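Local structure of F420-dependent methylenetetrahydromethanopterin dehydrogenase (Methanopyrus kandleri, 1QV9) at residues N74-G79 / L103-E108; K82-L87 / Q112-I117; G98-L103 / L118-A123; D184-L189 / K202-L207. The protein catalyses the reversible, coenzyme F420-dependent interconversion of methenyl- and methylene-tetrahydromethanopterin, a one-carbon step of methanogenesis from carbon dioxide. One frame throughout, in Å; residues are numbered along the deposited sequence. Where two conformers were deposited one is given.

Contact 1 of 4, residues N74-G79 / L103-E108; sequences NPAAPG and LKVKDE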
# COMPACT_ATOMS: atom_id res chain seq x y z
N ASN A 74 -2.22 -28.27 -20.02
CA ASN A 74 -1.67 -29.63 -20.10
C ASN A 74 -1.64 -30.41 -21.41
O ASN A 74 -2.50 -31.23 -21.68
CB ASN A 74 -2.38 -30.47 -19.04
CG ASN A 74 -1.63 -31.75 -18.74
OD1 ASN A 74 -0.62 -32.07 -19.38
ND2 ASN A 74 -2.13 -32.49 -17.76
N PRO A 75 -0.64 -30.16 -22.24
CA PRO A 75 -0.48 -30.86 -23.52
C PRO A 75 -0.46 -32.39 -23.37
O PRO A 75 -0.66 -33.10 -24.34
CB PRO A 75 0.86 -30.34 -24.02
CG PRO A 75 0.88 -28.93 -23.49
CD PRO A 75 0.30 -29.02 -22.13
N ALA A 76 -0.23 -32.88 -22.15
CA ALA A 76 -0.17 -34.33 -21.93
C ALA A 76 -1.51 -34.98 -21.59
O ALA A 76 -1.62 -36.21 -21.61
CB ALA A 76 0.85 -34.65 -20.83
N ALA A 77 -2.53 -34.17 -21.31
CA ALA A 77 -3.87 -34.67 -20.99
C ALA A 77 -4.53 -35.30 -22.23
O ALA A 77 -4.12 -35.04 -23.37
CB ALA A 77 -4.75 -33.52 -20.42
N PRO A 78 -5.57 -36.12 -22.03
CA PRO A 78 -6.25 -36.78 -23.17
C PRO A 78 -6.75 -35.87 -24.29
O PRO A 78 -6.51 -36.16 -25.47
CB PRO A 78 -7.41 -37.52 -22.50
CG PRO A 78 -6.88 -37.81 -21.14
CD PRO A 78 -6.21 -36.50 -20.76
N GLY A 79 -7.46 -34.79 -23.94
CA GLY A 79 -7.93 -33.88 -24.98
C GLY A 79 -6.80 -33.28 -25.80
O GLY A 79 -6.74 -33.44 -27.04
N LEU A 103 5.75 -30.52 -20.09
CA LEU A 103 7.14 -30.99 -20.14
C LEU A 103 7.21 -32.50 -20.31
O LEU A 103 8.15 -33.02 -20.91
CB LEU A 103 7.90 -30.59 -18.88
CG LEU A 103 8.25 -29.11 -18.86
CD1 LEU A 103 8.69 -28.71 -17.45
CD2 LEU A 103 9.32 -28.81 -19.90
N LYS A 104 6.22 -33.18 -19.76
CA LYS A 104 6.13 -34.64 -19.86
C LYS A 104 6.08 -35.15 -21.30
O LYS A 104 6.49 -36.29 -21.58
CB LYS A 104 4.88 -35.13 -19.13
CG LYS A 104 4.94 -34.99 -17.61
CD LYS A 104 3.61 -35.28 -16.96
CE LYS A 104 2.64 -34.11 -17.15
NZ LYS A 104 1.26 -34.45 -16.79
N VAL A 105 5.57 -34.35 -22.24
CA VAL A 105 5.47 -34.80 -23.62
C VAL A 105 6.31 -34.00 -24.61
O VAL A 105 6.04 -33.95 -25.81
CB VAL A 105 3.98 -34.86 -24.09
CG1 VAL A 105 3.25 -35.94 -23.31
CG2 VAL A 105 3.27 -33.51 -23.84
N LYS A 106 7.36 -33.39 -24.09
CA LYS A 106 8.26 -32.62 -24.92
C LYS A 106 8.85 -33.52 -26.01
O LYS A 106 8.90 -33.15 -27.19
CB LYS A 106 9.38 -32.05 -24.03
CG LYS A 106 10.16 -30.92 -24.65
CD LYS A 106 11.16 -30.30 -23.64
CE LYS A 106 12.44 -31.12 -23.52
NZ LYS A 106 13.13 -31.36 -24.82
N ASP A 107 9.31 -34.71 -25.62
CA ASP A 107 9.90 -35.59 -26.62
C ASP A 107 8.86 -36.02 -27.66
O ASP A 107 9.16 -36.06 -28.85
CB ASP A 107 10.54 -36.83 -25.95
CG ASP A 107 11.81 -36.49 -25.19
OD1 ASP A 107 12.50 -35.51 -25.55
OD2 ASP A 107 12.13 -37.22 -24.24
N GLU A 108 7.64 -36.32 -27.21
CA GLU A 108 6.57 -36.70 -28.12
C GLU A 108 6.32 -35.58 -29.12
O GLU A 108 6.17 -35.82 -30.30
CB GLU A 108 5.25 -36.95 -27.39
CG GLU A 108 5.10 -38.31 -26.76
CD GLU A 108 3.67 -38.56 -26.23
OE1 GLU A 108 2.69 -38.04 -26.83
OE2 GLU A 108 3.55 -39.30 -25.23
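The peptide plane joining Pro75 to Ala76 offers one face to Val105, whose CG2 methyl stands almost directly above it, 3.9 Å from Pro75 C. A second flat group, the Asn74 amide, has different company on its two sides. The backbone N of Ala76 lies off one face, whereas Lys104 NZ lies beyond the amide and somewhat to the opposite side of its plane, 4.0 Å from Asn74 OD1 and as far from ND2. At that distance the ammonium group makes no hydrogen bond to the amide, and the two side chains cross at roughly a right angle.

Asn74 OD1 is instead occupied locally. It accepts from Ala76 N at 2.9 Å, forming an Asx turn in which the donor sits 43° above the carbonyl plane. Having CG swung opposite the main-chain N (chi1 -163°) folds the amide back over the turn to reach that N-H. The same residues form a type I beta turn, closed by Ala77 N on Asn74 O.

Apolar contact does the rest. Val105 lays both methyls against the turn: CG1 touches Ala76 CB at 3.7 Å, and CG2 also meets Pro75 CB at 4.0 Å. Along the outer side, the Lys104 chain, bent at chi3, passes its CE 4.1 Å from Ala76 CB.

Both segments lead into helices, Ala77 and Val105 being the N-cap residues of helices 78-88 and 106-111. Beneath them Pro75 rests on Ile96 of strand 94-99 and on Leu118 of strand 115-119.

Contact 2 of 4, residues K82-L87 / Q112-I117; sequences KAREML and QGLGYI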
# COMPACT_ATOMS: atom_id res chain seq x y z
N LYS A 82 -5.03 -35.49 -28.19
CA LYS A 82 -5.77 -35.70 -29.42
C LYS A 82 -5.49 -34.56 -30.41
O LYS A 82 -5.29 -34.79 -31.60
CB LYS A 82 -7.26 -35.80 -29.09
CG LYS A 82 -8.16 -36.13 -30.28
CD LYS A 82 -7.76 -37.43 -31.00
CE LYS A 82 -8.79 -37.80 -32.06
NZ LYS A 82 -8.40 -39.02 -32.83
N ALA A 83 -5.46 -33.32 -29.92
CA ALA A 83 -5.15 -32.21 -30.80
C ALA A 83 -3.73 -32.39 -31.37
O ALA A 83 -3.50 -32.07 -32.55
CB ALA A 83 -5.20 -30.88 -30.05
N ARG A 84 -2.80 -32.81 -30.52
CA ARG A 84 -1.43 -33.01 -30.98
C ARG A 84 -1.38 -34.05 -32.09
O ARG A 84 -0.77 -33.82 -33.11
CB ARG A 84 -0.51 -33.39 -29.82
CG ARG A 84 -0.22 -32.21 -28.90
CD ARG A 84 0.87 -32.52 -27.90
NE ARG A 84 0.46 -33.50 -26.90
CZ ARG A 84 0.99 -34.71 -26.80
NH1 ARG A 84 0.56 -35.54 -25.86
NH2 ARG A 84 1.96 -35.10 -27.64
N GLU A 85 -2.08 -35.17 -31.91
CA GLU A 85 -2.10 -36.19 -32.95
C GLU A 85 -2.65 -35.65 -34.27
O GLU A 85 -2.07 -35.85 -35.35
CB GLU A 85 -2.99 -37.35 -32.54
CG GLU A 85 -2.51 -38.16 -31.39
CD GLU A 85 -3.43 -39.36 -31.17
OE1 GLU A 85 -3.71 -40.09 -32.16
OE2 GLU A 85 -3.87 -39.58 -30.02
N MSE A 86 -3.79 -34.97 -34.19
CA MSE A 86 -4.43 -34.42 -35.37
C MSE A 86 -3.58 -33.38 -36.08
O MSE A 86 -3.48 -33.40 -37.30
CB MSE A 86 -5.80 -33.85 -35.00
CG MSE A 86 -6.68 -34.88 -34.28
SE MSE A 86 -8.34 -34.13 -33.61
CE MSE A 86 -9.19 -33.64 -35.32
N LEU A 87 -2.97 -32.47 -35.33
CA LEU A 87 -2.14 -31.44 -35.94
C LEU A 87 -0.86 -32.02 -36.50
O LEU A 87 -0.38 -31.58 -37.55
CB LEU A 87 -1.83 -30.33 -34.92
CG LEU A 87 -3.10 -29.54 -34.56
CD1 LEU A 87 -2.81 -28.59 -33.41
CD2 LEU A 87 -3.63 -28.78 -35.79
N GLN A 112 6.63 -35.47 -33.15
CA GLN A 112 5.43 -35.14 -33.91
C GLN A 112 5.68 -33.97 -34.83
O GLN A 112 4.78 -33.57 -35.57
CB GLN A 112 4.24 -34.81 -32.96
CG GLN A 112 3.68 -36.01 -32.23
CD GLN A 112 2.66 -35.63 -31.15
OE1 GLN A 112 2.90 -34.73 -30.36
NE2 GLN A 112 1.55 -36.36 -31.09
N GLY A 113 6.87 -33.38 -34.75
CA GLY A 113 7.20 -32.28 -35.62
C GLY A 113 6.50 -31.00 -35.21
O GLY A 113 6.34 -30.10 -36.03
N LEU A 114 6.13 -30.93 -33.94
CA LEU A 114 5.42 -29.76 -33.43
C LEU A 114 6.30 -28.81 -32.64
O LEU A 114 7.22 -29.25 -31.96
CB LEU A 114 4.30 -30.22 -32.49
CG LEU A 114 3.19 -31.09 -33.10
CD1 LEU A 114 2.35 -31.69 -31.95
CD2 LEU A 114 2.34 -30.28 -34.06
N GLY A 115 6.05 -27.50 -32.79
CA GLY A 115 6.75 -26.54 -31.97
C GLY A 115 5.99 -26.42 -30.64
O GLY A 115 4.86 -26.95 -30.49
N TYR A 116 6.61 -25.79 -29.65
CA TYR A 116 5.92 -25.60 -28.37
C TYR A 116 6.45 -24.42 -27.58
O TYR A 116 7.60 -24.03 -27.73
CB TYR A 116 6.00 -26.84 -27.45
CG TYR A 116 7.39 -27.40 -27.18
CD1 TYR A 116 7.88 -28.44 -27.95
CD2 TYR A 116 8.22 -26.86 -26.20
CE1 TYR A 116 9.18 -28.94 -27.77
CE2 TYR A 116 9.53 -27.34 -26.01
CZ TYR A 116 9.98 -28.38 -26.81
OH TYR A 116 11.26 -28.87 -26.63
N ILE A 117 5.58 -23.82 -26.77
CA ILE A 117 6.01 -22.78 -25.86
C ILE A 117 5.30 -23.20 -24.59
O ILE A 117 4.07 -23.18 -24.50
CB ILE A 117 5.54 -21.36 -26.26
CG1 ILE A 117 6.12 -21.02 -27.63
CG2 ILE A 117 6.04 -20.35 -25.20
CD1 ILE A 117 5.69 -19.64 -28.21
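A bend at chi3 (-69°) turns the guanidinium of Arg84 back toward Gln112, while Gln112 runs out straight beyond CG and delivers its amide to the arginine. The two meet in the helical layer covering one face of the parallel sheet of this alpha/beta fold, where helix 78-88 packs beside the link from helix 106-111 into strand 115-119. Helix 106-111 ends in a Schellman motif, with Gly113 taking the positive phi just after Gln112.

Arg84 NH2 donates to Gln112 OE1 at 2.9 Å. The bond is bent (133° at the hydrogen); the oxygen lies at the edge of the guanidinium, slightly out of its plane, and the two flat groups are turned 62° from each other. The amide also covers the root of the arginine: OE1 is 3.7 Å from Arg84 CB and NE2 is 3.8 Å from it, and the two side chains cross at about a right angle.

Several acceptors fix the guanidinium's rotation. NE donates to Pro75 O, NH2 is shared with Glu108 in a salt bridge, and NH1 has a weak bond to Ser81. The carboxylate probably favours the charged form of this buried arginine.

Below the polar pair the contact becomes apolar. Leu114 crosses the stem of Arg84, and Ala94 of strand 94-99 touches both Leu114 and Leu87, closing the layer between helix and sheet. Leu114 divides its two methyls between successive turns of the helix: CD1 lies 4.0 Å from Arg84 CB, whereas CD2 reaches Leu87 CB at 4.3 Å.

Contact 3 of 4, residues G98-L103 / L118-A123; sequences GDAPGL and LVKPDA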
# COMPACT_ATOMS: atom_id res chain seq x y z
N GLY A 98 1.35 -24.33 -23.93
CA GLY A 98 0.93 -25.04 -22.74
C GLY A 98 1.60 -24.56 -21.47
O GLY A 98 2.26 -23.54 -21.47
N ASP A 99 1.41 -25.33 -20.40
CA ASP A 99 1.95 -25.05 -19.07
C ASP A 99 2.99 -26.11 -18.69
O ASP A 99 3.38 -26.93 -19.52
CB ASP A 99 0.82 -24.93 -18.01
CG ASP A 99 -0.17 -26.08 -18.02
OD1 ASP A 99 -1.02 -26.13 -17.10
OD2 ASP A 99 -0.10 -26.93 -18.92
N ALA A 100 3.44 -26.08 -17.44
CA ALA A 100 4.51 -27.01 -17.02
C ALA A 100 4.24 -28.49 -17.23
O ALA A 100 5.15 -29.25 -17.56
CB ALA A 100 4.88 -26.75 -15.57
N PRO A 101 2.99 -28.94 -17.04
CA PRO A 101 2.68 -30.36 -17.25
C PRO A 101 3.02 -30.84 -18.67
O PRO A 101 3.19 -32.03 -18.91
CB PRO A 101 1.19 -30.42 -16.95
CG PRO A 101 1.02 -29.37 -15.89
CD PRO A 101 1.84 -28.24 -16.42
N GLY A 102 3.09 -29.93 -19.63
CA GLY A 102 3.46 -30.29 -20.98
C GLY A 102 4.89 -30.80 -21.09
O GLY A 102 5.22 -31.45 -22.09
N LEU A 103 5.75 -30.52 -20.09
CA LEU A 103 7.14 -30.99 -20.14
C LEU A 103 7.21 -32.50 -20.31
O LEU A 103 8.15 -33.02 -20.91
CB LEU A 103 7.90 -30.59 -18.88
CG LEU A 103 8.25 -29.11 -18.86
CD1 LEU A 103 8.69 -28.71 -17.45
CD2 LEU A 103 9.32 -28.81 -19.90
N LEU A 118 6.09 -23.65 -23.61
CA LEU A 118 5.54 -24.09 -22.34
C LEU A 118 5.83 -23.02 -21.30
O LEU A 118 6.97 -22.69 -21.05
CB LEU A 118 6.17 -25.42 -21.93
CG LEU A 118 5.89 -26.53 -22.96
CD1 LEU A 118 6.52 -27.83 -22.47
CD2 LEU A 118 4.36 -26.74 -23.11
N VAL A 119 4.78 -22.45 -20.71
CA VAL A 119 4.93 -21.37 -19.76
C VAL A 119 4.72 -21.90 -18.35
O VAL A 119 3.58 -22.11 -17.90
CB VAL A 119 3.91 -20.25 -20.11
CG1 VAL A 119 4.10 -19.04 -19.20
CG2 VAL A 119 4.12 -19.84 -21.56
N LYS A 120 5.83 -22.13 -17.63
CA LYS A 120 5.70 -22.70 -16.29
C LYS A 120 4.93 -21.83 -15.30
O LYS A 120 4.19 -22.32 -14.47
CB LYS A 120 7.09 -23.13 -15.74
CG LYS A 120 7.78 -24.09 -16.69
CD LYS A 120 9.10 -24.67 -16.14
CE LYS A 120 8.81 -25.79 -15.17
NZ LYS A 120 10.06 -26.41 -14.65
N PRO A 121 5.09 -20.50 -15.39
CA PRO A 121 4.31 -19.71 -14.42
C PRO A 121 2.80 -19.59 -14.72
O PRO A 121 2.06 -18.98 -13.91
CB PRO A 121 4.97 -18.33 -14.42
CG PRO A 121 5.99 -18.35 -15.54
CD PRO A 121 6.25 -19.77 -15.93
N ASP A 122 2.34 -20.16 -15.83
CA ASP A 122 0.91 -20.10 -16.21
C ASP A 122 0.24 -21.22 -15.44
O ASP A 122 -0.12 -22.26 -15.99
CB ASP A 122 0.78 -20.33 -17.72
CG ASP A 122 -0.45 -19.69 -18.31
OD1 ASP A 122 -1.49 -19.68 -17.61
OD2 ASP A 122 -0.39 -19.23 -19.48
N ALA A 123 0.05 -20.95 -14.16
CA ALA A 123 -0.43 -21.95 -13.21
C ALA A 123 -1.90 -22.29 -13.15
O ALA A 123 -2.76 -21.43 -13.27
CB ALA A 123 0.03 -21.51 -11.81
O HOH W 1 2.60 -24.55 -15.08
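Leu118 leaves its strand with CB 4.0 Å from Asp99 O, and its branch then spreads over the turn that follows the neighbouring strand. These strands, 94-99 and 115-119, are the two parallel members of a beta-alpha-beta unit whose helix is 106-111. At the fork, CD2 goes to the near side: it lies 3.7 Å from Asp99 O and 3.8 Å from Gly98 CA, a close approach consistent with the absence of side chains at Gly98 and Gly102. The other methyl, CD1, enters the bend of the 3-10 segment, touching Leu103 N at 3.7 Å and the CD2 methyl of Leu103 at 3.9 Å. Leu118 is therefore the principal apolar link between the segments, sealing the 3-10 turn onto the sheet.

Val119 N donates to Gly98 O over 2.8 Å in a nearly straight bond (172° at the hydrogen). Direct backbone bonding across the two segments stops there, although the chains stay close. Lys120 lies alongside, its chain bent at chi3 so that CE comes 3.7 Å from Leu103 CD1, its aliphatic part lying across the leucine. On the face that carries Asp99, the CB of this residue packs against Asp122 O, a buried carbonyl with no hydrogen-bonding partner in the model. The carboxylate of Asp122 is turned elsewhere and takes the backbone N-H groups of Gly15 and Thr16, tying the turn to the start of helix 15-19.

At Ala100 and Lys120 a water takes over from direct pairing: it accepts from Ala100 N at 2.9 Å and donates to Lys120 O.

Contact 4 of 4, residues D184-L189 / K202-L207; sequences DRNTLL and KAMAAL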
# COMPACT_ATOMS: atom_id res chain seq x y z
N ASP A 184 10.33 -19.70 -17.74
CA ASP A 184 10.22 -19.63 -16.30
C ASP A 184 10.99 -18.46 -15.74
O ASP A 184 11.45 -17.59 -16.50
CB ASP A 184 10.61 -20.96 -15.64
CG ASP A 184 12.11 -21.27 -15.73
OD1 ASP A 184 12.90 -20.45 -16.25
OD2 ASP A 184 12.50 -22.37 -15.27
N ARG A 185 11.07 -18.39 -14.41
CA ARG A 185 11.76 -17.32 -13.73
C ARG A 185 13.14 -17.00 -14.33
O ARG A 185 13.46 -15.83 -14.58
CB ARG A 185 11.89 -17.72 -12.25
CG ARG A 185 12.63 -16.72 -11.40
CD ARG A 185 13.83 -17.31 -10.72
NE ARG A 185 13.57 -18.52 -9.94
CZ ARG A 185 14.54 -19.38 -9.65
NH1 ARG A 185 14.29 -20.47 -8.94
NH2 ARG A 185 15.76 -19.16 -10.10
N ASN A 186 13.93 -18.03 -14.61
CA ASN A 186 15.26 -17.77 -15.14
C ASN A 186 15.33 -17.24 -16.55
O ASN A 186 16.34 -16.68 -16.95
CB ASN A 186 16.16 -19.00 -14.98
CG ASN A 186 16.60 -19.22 -13.52
OD1 ASN A 186 16.56 -18.28 -12.70
ND2 ASN A 186 17.03 -20.45 -13.20
N THR A 187 14.25 -17.39 -17.31
CA THR A 187 14.20 -16.85 -18.66
C THR A 187 14.49 -15.36 -18.60
O THR A 187 15.10 -14.78 -19.51
CB THR A 187 12.77 -17.06 -19.24
OG1 THR A 187 12.47 -18.45 -19.22
CG2 THR A 187 12.65 -16.55 -20.68
N LEU A 188 14.06 -14.73 -17.51
CA LEU A 188 14.20 -13.28 -17.42
C LEU A 188 15.66 -12.78 -17.33
O LEU A 188 15.95 -11.65 -17.72
CB LEU A 188 13.42 -12.74 -16.22
CG LEU A 188 11.93 -13.07 -16.19
CD1 LEU A 188 11.26 -12.12 -15.20
CD2 LEU A 188 11.32 -12.98 -17.57
N LEU A 189 16.54 -13.65 -16.88
CA LEU A 189 17.95 -13.30 -16.70
C LEU A 189 18.62 -12.83 -17.98
O LEU A 189 19.54 -12.00 -17.92
CB LEU A 189 18.69 -14.51 -16.13
CG LEU A 189 18.36 -14.81 -14.66
CD1 LEU A 189 18.84 -16.22 -14.31
CD2 LEU A 189 18.98 -13.77 -13.72
N LYS A 202 12.38 -8.37 -8.87
CA LYS A 202 10.99 -8.49 -8.40
C LYS A 202 10.17 -9.31 -9.40
O LYS A 202 9.28 -10.05 -9.03
CB LYS A 202 10.36 -7.09 -8.23
CG LYS A 202 10.95 -6.36 -7.05
CD LYS A 202 10.45 -4.90 -6.98
CE LYS A 202 11.08 -4.10 -5.83
NZ LYS A 202 10.56 -4.46 -4.49
N ALA A 203 10.40 -9.10 -10.71
CA ALA A 203 9.70 -9.86 -11.75
C ALA A 203 10.03 -11.36 -11.64
O ALA A 203 9.16 -12.19 -11.79
CB ALA A 203 10.07 -9.31 -13.15
N MSE A 204 11.29 -11.68 -11.33
CA MSE A 204 11.68 -13.07 -11.15
C MSE A 204 10.96 -13.64 -9.94
O MSE A 204 10.45 -14.75 -10.02
CB MSE A 204 13.20 -13.17 -10.96
CG MSE A 204 13.91 -12.80 -12.27
SE MSE A 204 15.86 -12.68 -12.00
CE MSE A 204 16.10 -14.34 -11.15
N ALA A 205 10.93 -12.90 -8.83
CA ALA A 205 10.19 -13.37 -7.65
C ALA A 205 8.71 -13.61 -8.04
O ALA A 205 8.09 -14.56 -7.60
CB ALA A 205 10.25 -12.37 -6.52
N ALA A 206 8.11 -12.71 -8.82
CA ALA A 206 6.75 -12.95 -9.21
C ALA A 206 6.55 -14.25 -10.01
O ALA A 206 5.57 -14.94 -9.81
CB ALA A 206 6.22 -11.72 -10.05
N LEU A 207 7.45 -14.56 -10.93
CA LEU A 207 7.31 -15.74 -11.75
C LEU A 207 7.58 -16.98 -10.91
O LEU A 207 6.96 -18.01 -11.17
CB LEU A 207 8.28 -15.74 -12.95
CG LEU A 207 8.02 -14.65 -13.99
CD1 LEU A 207 8.87 -14.96 -15.23
CD2 LEU A 207 6.53 -14.68 -14.42
O HOH W 2 8.88 -19.62 -12.99
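This is a mostly apolar contact between the loop after strand 180-183 and the long helix 197-223, which packs against helix 227-257. Leu188 and Leu207 reach toward each other tip to tip, their CD1 methyls 3.7 Å apart. Leu188 CD1 also touches Ala203 CB at 3.7 Å, one helical turn back from Leu207.

Met204, a selenomethionine here, carries the other half. Its CG lies against Leu188 CB at 4.0 Å, after which a bend at chi3 (50°) lays the end of the chain under Leu189 and Arg185. SE is 3.7 Å from Leu189 CD2, and CE touches Arg185 CD.

Arg185 passes obliquely over the same residue. With CG set opposite its own main-chain N (chi1 178°), the chain runs across the helix, and CG comes 3.2 Å from Met204 O. Its charged end continues to Glu208 through NE and to Glu219 of the second subunit through NH1; Asn186 ND2 binds that same glutamate.

Within the loop, Asp184 N donates to Thr187 OG1 at 2.9 Å, almost in line, and Thr187 N bonds to Asp184 O. Further i to i+3 bonds, Leu188 N to Arg185 O and Leu189 N to Asn186 O, follow, and 185-189 keep helical backbone angles without forming a regular helix. A water accepts from Arg185 N at 2.9 Å and gives a weak bond to Leu207 O.

The arrangement is an apolar seam between a loop and a helix, with the arginine shared between Glu208 of its own chain and Glu219 of a neighbouring subunit, at a subunit interface of the trimer of dimers.

Overall arrangement
Contacts 1, 2 and 3 form one continuous region around strands 94-99 and 115-119 of the parallel sheet. Contacts 1 and 2 have centres 9 Å apart and share helix 78-88; contacts 1 and 3, 10 Å apart, share Leu103 and are joined by Asn74 N and Asp99 OD2 at 2.7 Å. Contact 3 continues the strand pairing that reaches contact 2, whose centre is 15 Å away. Contact 4 touches contact 3 alone, through Pro121 and Lys120, with centres 14 Å apart; it includes part of helix 197-223 and residues that meet a neighbouring subunit, and lies 24 Å from contact 1, centre to centre. A bound magnesium ion is about 7 Å from the Gln112 side chain.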